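Local coordinates for putative glutathione S-transferase (Sinorhizobium meliloti, PDB 4MDC), which probably catalyses the conjugation of glutathione to electrophilic substrates, working as a homodimer of the glutathione S-transferase family, at residues Leu40-Glu44 / Tyr45-Thr49; Arg231-Leu234 / Ala235-Val238; Asp156-Ile159 / Leu160-Ser163. All coordinates share one frame; numbering follows the deposited sequence.

Contact 1 (Leu40-Glu44 / Tyr45-Thr49); sequences LILSE and YGYQT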
loop_
_atom_site.group_PDB
_atom_site.type_symbol
_atom_site.label_atom_id
_atom_site.label_comp_id
_atom_site.label_asym_id
_atom_site.label_seq_id
_atom_site.Cartn_x
_atom_site.Cartn_y
_atom_site.Cartn_z
ATOM N N LEU B 40 -11.007 14.108 3.869
ATOM C CA LEU B 40 -11.987 14.371 2.861
ATOM C C LEU B 40 -13.134 13.397 2.922
ATOM O O LEU B 40 -14.312 13.816 2.784
ATOM C CB LEU B 40 -11.368 14.386 1.460
ATOM C CG LEU B 40 -10.436 15.546 1.110
ATOM C CD1 LEU B 40 -9.717 15.272 -0.211
ATOM C CD2 LEU B 40 -11.207 16.851 1.035
ATOM N N ILE B 41 -12.827 12.125 3.120
ATOM C CA ILE B 41 -13.892 11.151 3.296
ATOM C C ILE B 41 -14.793 11.461 4.499
ATOM O O ILE B 41 -16.035 11.488 4.378
ATOM C CB ILE B 41 -13.368 9.706 3.443
ATOM C CG1 ILE B 41 -12.532 9.320 2.220
ATOM C CG2 ILE B 41 -14.547 8.798 3.651
ATOM C CD1 ILE B 41 -11.703 8.086 2.491
ATOM N N LEU B 42 -14.153 11.755 5.622
ATOM C CA LEU B 42 -14.869 12.090 6.856
ATOM C C LEU B 42 -15.765 13.321 6.647
ATOM O O LEU B 42 -16.935 13.266 7.033
ATOM C CB LEU B 42 -13.905 12.253 8.009
ATOM C CG LEU B 42 -13.146 11.020 8.496
ATOM C CD1 LEU B 42 -11.950 11.385 9.369
ATOM C CD2 LEU B 42 -14.098 10.114 9.267
ATOM N N SER B 43 -15.261 14.384 6.003
ATOM C CA SER B 43 -16.093 15.552 5.680
ATOM C C SER B 43 -17.243 15.281 4.711
ATOM O O SER B 43 -18.362 15.731 4.942
ATOM C CB SER B 43 -15.268 16.734 5.125
ATOM O OG SER B 43 -14.325 17.069 6.061
ATOM N N GLU B 44 -16.977 14.536 3.641
ATOM C CA GLU B 44 -17.996 14.191 2.648
ATOM C C GLU B 44 -19.144 13.435 3.312
ATOM O O GLU B 44 -20.294 13.610 2.951
ATOM C CB GLU B 44 -17.394 13.316 1.498
ATOM C CG GLU B 44 -16.499 14.063 0.505
ATOM C CD GLU B 44 -17.239 14.980 -0.473
ATOM O OE1 GLU B 44 -18.372 14.645 -0.862
ATOM O OE2 GLU B 44 -16.687 16.064 -0.887
ATOM N N TYR B 45 -18.811 12.614 4.303
ATOM C CA TYR B 45 -19.807 11.781 5.011
ATOM C C TYR B 45 -20.339 12.446 6.306
ATOM O O TYR B 45 -21.085 11.844 7.040
ATOM C CB TYR B 45 -19.227 10.378 5.304
ATOM C CG TYR B 45 -19.088 9.460 4.124
ATOM C CD1 TYR B 45 -19.692 9.735 2.914
ATOM C CD2 TYR B 45 -18.366 8.260 4.237
ATOM C CE1 TYR B 45 -19.554 8.876 1.839
ATOM C CE2 TYR B 45 -18.242 7.395 3.181
ATOM C CZ TYR B 45 -18.822 7.703 1.980
ATOM O OH TYR B 45 -18.797 6.828 0.911
ATOM N N GLY B 46 -19.932 13.674 6.583
ATOM C CA GLY B 46 -20.542 14.435 7.688
ATOM C C GLY B 46 -20.068 14.039 9.075
ATOM O O GLY B 46 -20.706 14.383 10.077
ATOM N N TYR B 47 -18.927 13.378 9.169
ATOM C CA TYR B 47 -18.331 13.080 10.460
ATOM C C TYR B 47 -17.731 14.351 11.049
ATOM O O TYR B 47 -17.232 15.219 10.302
ATOM C CB TYR B 47 -17.178 12.073 10.361
ATOM C CG TYR B 47 -17.581 10.646 10.147
ATOM C CD1 TYR B 47 -18.029 10.251 8.934
ATOM C CD2 TYR B 47 -17.457 9.724 11.161
ATOM C CE1 TYR B 47 -18.386 8.910 8.701
ATOM C CE2 TYR B 47 -17.817 8.373 10.935
ATOM C CZ TYR B 47 -18.254 8.000 9.717
ATOM O OH TYR B 47 -18.626 6.631 9.549
ATOM N N GLN B 48 -17.696 14.398 12.373
ATOM C CA GLN B 48 -16.910 15.407 13.115
ATOM C C GLN B 48 -15.790 14.649 13.748
ATOM O O GLN B 48 -16.040 13.606 14.349
ATOM C CB GLN B 48 -17.740 16.072 14.197
ATOM C CG GLN B 48 -18.842 16.907 13.586
ATOM C CD GLN B 48 -19.372 17.950 14.539
ATOM O OE1 GLN B 48 -19.549 17.684 15.736
ATOM N NE2 GLN B 48 -19.557 19.164 14.032
ATOM N N THR B 49 -14.583 15.179 13.635
ATOM C CA THR B 49 -13.396 14.454 14.077
ATOM C C THR B 49 -12.469 15.368 14.850
ATOM O O THR B 49 -12.297 16.518 14.488
ATOM C CB THR B 49 -12.640 13.918 12.825
ATOM O OG1 THR B 49 -13.570 13.243 11.972
ATOM C CG2 THR B 49 -11.567 12.965 13.209
#
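With CG anti to its own carbonyl carbon (chi1 -67°), Leu42 brings its CD2 methyl against the ring of Tyr47, whose CG takes the same setting (chi1 -75°). The pair is the hydrophobic contact of the Schellman motif that ends helix 33-44 in the thioredoxin-like N-terminal domain. Leu42 CD2 sits over one face of the Tyr47 ring, off-centre toward the rim, in a CH-pi contact with CD2 4.0 Å from the ring centroid. The other methyl, Leu42 CD1, reaches Thr49 OG1 at 3.6 Å, the two side chains crossing at about a right angle. Gly46, at phi 78°, turns the chain: its N bonds Ser43 O at 3.1 Å, and Tyr47 N bonds Leu42 O at 2.9 Å. Beside them, Ile41 and Tyr45 run side by side, pointing the same way, and the Tyr45 hydroxyl is hydrogen-bonded to Leu106 N. Cutting Tyr45 back to an alanine is likely to open a gap beside Ile41 and leave Leu106 N without its hydroxyl partner. Leu93 of helix 86-96 touches both Leu42 and Tyr47, while Ser97 OG pairs with Tyr47 OH. Ile41 CG2 lies 3.9 Å from Tyr45 CD2 and nearly as close to CE2 of the same ring.

Contact 2 (Arg231-Leu234 / Ala235-Val238); sequences RPLL and AERV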
loop_
_atom_site.group_PDB
_atom_site.type_symbol
_atom_site.label_atom_id
_atom_site.label_comp_id
_atom_site.label_asym_id
_atom_site.label_seq_id
_atom_site.Cartn_x
_atom_site.Cartn_y
_atom_site.Cartn_z
ATOM N N ARG B 231 -12.769 22.786 2.135
ATOM C CA ARG B 231 -12.596 24.102 2.798
ATOM C C ARG B 231 -11.569 24.047 3.949
ATOM O O ARG B 231 -10.698 24.911 4.024
ATOM C CB ARG B 231 -13.915 24.647 3.283
ATOM C CG ARG B 231 -14.746 25.242 2.165
ATOM C CD ARG B 231 -16.134 25.681 2.606
ATOM N NE ARG B 231 -16.888 25.962 1.385
ATOM C CZ ARG B 231 -18.208 25.871 1.260
ATOM N NH1 ARG B 231 -18.961 25.490 2.286
ATOM N NH2 ARG B 231 -18.775 26.140 0.086
ATOM N N PRO B 232 -11.649 23.053 4.841
ATOM C CA PRO B 232 -10.600 22.964 5.870
ATOM C C PRO B 232 -9.165 22.775 5.335
ATOM O O PRO B 232 -8.212 23.279 5.924
ATOM C CB PRO B 232 -11.025 21.804 6.749
ATOM C CG PRO B 232 -12.464 21.502 6.364
ATOM C CD PRO B 232 -12.603 21.922 4.932
ATOM N N LEU B 233 -9.003 22.074 4.211
ATOM C CA LEU B 233 -7.699 21.932 3.609
ATOM C C LEU B 233 -7.154 23.272 3.086
ATOM O O LEU B 233 -5.965 23.538 3.206
ATOM C CB LEU B 233 -7.701 20.902 2.476
ATOM C CG LEU B 233 -8.187 19.505 2.819
ATOM C CD1 LEU B 233 -7.984 18.544 1.638
ATOM C CD2 LEU B 233 -7.480 18.977 4.059
ATOM N N LEU B 234 -8.025 24.067 2.458
ATOM C CA LEU B 234 -7.571 25.336 1.876
ATOM C C LEU B 234 -7.312 26.387 2.969
ATOM O O LEU B 234 -6.525 27.294 2.725
ATOM C CB LEU B 234 -8.577 25.864 0.886
ATOM C CG LEU B 234 -8.859 24.944 -0.334
ATOM C CD1 LEU B 234 -9.802 25.682 -1.249
ATOM C CD2 LEU B 234 -7.616 24.539 -1.073
ATOM N N ALA B 235 -7.945 26.213 4.129
ATOM C CA ALA B 235 -7.786 27.167 5.262
ATOM C C ALA B 235 -6.551 26.835 6.086
ATOM O O ALA B 235 -5.977 27.684 6.717
ATOM C CB ALA B 235 -9.022 27.162 6.150
ATOM N N GLU B 236 -6.118 25.579 5.969
ATOM C CA GLU B 236 -5.045 24.996 6.767
ATOM C C GLU B 236 -3.701 25.648 6.448
ATOM O O GLU B 236 -3.408 25.936 5.293
ATOM C CB GLU B 236 -4.885 23.523 6.348
ATOM C CG GLU B 236 -4.047 22.745 7.272
ATOM C CD GLU B 236 -4.413 21.306 7.239
ATOM O OE1 GLU B 236 -4.078 20.621 6.231
ATOM O OE2 GLU B 236 -5.023 20.932 8.250
ATOM N N ARG B 237 -2.864 25.811 7.466
ATOM C CA ARG B 237 -1.518 26.244 7.231
ATOM C C ARG B 237 -0.549 25.329 7.959
ATOM O O ARG B 237 -0.835 24.832 9.054
ATOM C CB ARG B 237 -1.347 27.714 7.683
ATOM C CG ARG B 237 -2.140 28.754 6.859
ATOM C CD ARG B 237 -1.661 28.848 5.414
ATOM N NE ARG B 237 -2.443 29.796 4.615
ATOM C CZ ARG B 237 -3.564 29.512 3.944
ATOM N NH1 ARG B 237 -4.073 28.267 3.900
ATOM N NH2 ARG B 237 -4.180 30.491 3.265
ATOM N N VAL B 238 0.609 25.151 7.366
ATOM C CA VAL B 238 1.660 24.344 7.928
ATOM C C VAL B 238 2.620 25.241 8.667
ATOM O O VAL B 238 3.064 26.263 8.098
ATOM C CB VAL B 238 2.402 23.614 6.798
ATOM C CG1 VAL B 238 3.558 22.799 7.337
ATOM C CG2 VAL B 238 1.418 22.734 6.051
HETATM O O HOH W 1 -7.039 30.417 3.065
#
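The short helix 231-235, in the C-terminal part of this glutathione S-transferase, ends here, and Arg237 folds back from the following loop to bond a carbonyl of its last turn. Arg237 NH1 donates to Leu234 O at 2.9 Å with an N-H...O angle of 163°. The oxygen lies in the guanidinium plane, whereas NH1 stands above the carbonyl plane, not on a lone pair. The same NH1 also donates to Glu236 O at 2.8 Å, again from above that carbonyl plane, so one nitrogen bridges two backbone oxygens round the turn. A bend at chi2 (-65°) makes this possible by bringing the arginine chain back over its own backbone. Its NH2 also bonds a glycerol, probably from the crystallisation liquor.

Within the last turn, Ala235 N bonds Arg231 O at 3.0 Å. Glu236 N has two weak bonds, to Pro232 O and Leu233 O, as the chain leaves helical geometry at Glu236. The carboxylate of Glu236 turns to helix 33-44, where OE2 forms a salt bridge with Arg39 and OE1 one with Arg36; this ties the end of the short helix to the N-terminal domain. A water joins Leu234 and Arg237 a second time, donating to Leu234 O at 3.2 Å and accepting from Arg237 NH2 at 2.9 Å.

Contact 3 (Asp156-Ile159 / Leu160-Ser163); sequences DSKI and LRTS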
loop_
_atom_site.group_PDB
_atom_site.type_symbol
_atom_site.label_atom_id
_atom_site.label_comp_id
_atom_site.label_asym_id
_atom_site.label_seq_id
_atom_site.Cartn_x
_atom_site.Cartn_y
_atom_site.Cartn_z
ATOM N N ASP B 156 18.273 18.266 0.471
ATOM C CA ASP B 156 19.197 17.556 -0.417
ATOM C C ASP B 156 18.825 17.865 -1.876
ATOM O O ASP B 156 17.736 17.473 -2.343
ATOM C CB ASP B 156 19.108 16.064 -0.149
ATOM C CG ASP B 156 20.079 15.249 -0.986
ATOM O OD1 ASP B 156 19.976 15.195 -2.220
ATOM O OD2 ASP B 156 20.952 14.617 -0.396
ATOM N N SER B 157 19.700 18.575 -2.601
ATOM C CA SER B 157 19.357 19.030 -3.950
ATOM C C SER B 157 19.099 17.857 -4.911
ATOM O O SER B 157 18.257 17.975 -5.801
ATOM C CB SER B 157 20.436 19.968 -4.514
ATOM O OG SER B 157 21.653 19.273 -4.655
ATOM N N LYS B 158 19.788 16.735 -4.707
ATOM C CA LYS B 158 19.669 15.593 -5.607
ATOM C C LYS B 158 18.300 14.899 -5.433
ATOM O O LYS B 158 17.637 14.558 -6.419
ATOM C CB LYS B 158 20.830 14.619 -5.433
ATOM C CG LYS B 158 20.733 13.374 -6.332
ATOM C CD LYS B 158 21.700 12.232 -6.016
ATOM C CE LYS B 158 20.988 10.886 -6.144
ATOM N NZ LYS B 158 21.820 9.889 -6.866
ATOM N N ILE B 159 17.879 14.734 -4.188
ATOM C CA ILE B 159 16.527 14.220 -3.922
ATOM C C ILE B 159 15.444 15.186 -4.444
ATOM O O ILE B 159 14.476 14.748 -5.072
ATOM C CB ILE B 159 16.331 13.911 -2.434
ATOM C CG1 ILE B 159 17.248 12.755 -2.042
ATOM C CG2 ILE B 159 14.869 13.546 -2.159
ATOM C CD1 ILE B 159 17.384 12.577 -0.538
ATOM N N LEU B 160 15.608 16.497 -4.235
ATOM C CA LEU B 160 14.649 17.453 -4.817
ATOM C C LEU B 160 14.547 17.295 -6.310
ATOM O O LEU B 160 13.465 17.313 -6.876
ATOM C CB LEU B 160 15.007 18.918 -4.550
ATOM C CG LEU B 160 14.773 19.418 -3.141
ATOM C CD1 LEU B 160 15.194 20.873 -3.013
ATOM C CD2 LEU B 160 13.332 19.265 -2.779
ATOM N N ARG B 161 15.692 17.199 -6.971
ATOM C CA ARG B 161 15.678 17.117 -8.419
ATOM C C ARG B 161 14.984 15.871 -8.931
ATOM O O ARG B 161 14.233 15.952 -9.869
ATOM C CB ARG B 161 17.102 17.244 -8.960
ATOM C CG ARG B 161 17.223 17.243 -10.455
ATOM C CD ARG B 161 18.656 17.576 -10.774
ATOM N NE ARG B 161 19.579 16.542 -10.325
ATOM C CZ ARG B 161 20.550 16.654 -9.401
ATOM N NH1 ARG B 161 20.790 17.794 -8.739
ATOM N NH2 ARG B 161 21.303 15.583 -9.140
ATOM N N THR B 162 15.284 14.736 -8.323
ATOM C CA THR B 162 14.701 13.464 -8.715
ATOM C C THR B 162 13.184 13.541 -8.524
ATOM O O THR B 162 12.430 13.191 -9.436
ATOM C CB THR B 162 15.309 12.296 -7.919
ATOM O OG1 THR B 162 16.702 12.251 -8.170
ATOM C CG2 THR B 162 14.743 10.937 -8.380
ATOM N N SER B 163 12.751 13.970 -7.339
ATOM C CA SER B 163 11.324 14.017 -7.044
ATOM C C SER B 163 10.573 14.935 -7.987
ATOM O O SER B 163 9.536 14.594 -8.512
ATOM C CB SER B 163 11.088 14.519 -5.640
ATOM O OG SER B 163 11.788 13.745 -4.738
#
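Arg161 lays one face of its guanidinium over Lys158 CA, the two long side chains slanting across each other on the outer side of helix 157-165. Arg161 NH2 comes within 3.6 Å of Lys158 CG, a contact with the aliphatic stem; the lysine's charged end, NZ, stays 6.2 Å from Arg161 NH2. A bend at chi3 (66°) turns the arginine back toward the start of the helix. There Asp156 is the N-cap: its OD1 accepts from Ile159 N at 2.9 Å on the anti side of the carboxylate, the donor tilted out of its plane, and more weakly from Lys158 N.

On the inner side, Ser163 swings its OG beside its own backbone N (chi1 -55°), which sets the hydroxyl above the carbonyl plane of Ile159. Ser163 OG donates to Ile159 O at 2.9 Å, and Ser163 N bonds that oxygen too, at 3.0 Å. Both Ile159 and Ser163 pack on Pro135 of helix 111-145. Leu160 rests its CG 3.6 Å from Asp156 O and touches Glu139 of the same long helix. The doubly held carbonyl gives the buried serine hydroxyl a partner inside the helix itself, while the Asp156 carboxylate, close to the helix's positive end, is likely to be stabilised as an anion.

Contacts 1 and 2 are neighbours in space although far apart in sequence: their centres are about 15 Å apart, and Leu40 CD2 packs on Leu233 CD1 at 3.7 Å. Residues 40-49 belong to the N-terminal domain and 231-238 to the C-terminal part, so this packing joins the two. Ser229 and Arg227, just before contact 2, add polar links to Glu44 of contact 1. Contact 3 touches neither: its nearest atoms are about 21 Å from contact 1, across the chain's centre, and about 15 Å from contact 2. The bound glycerol lies about 3 Å from the Arg237 side chain in contact 2 and does not by itself mark the glutathione site.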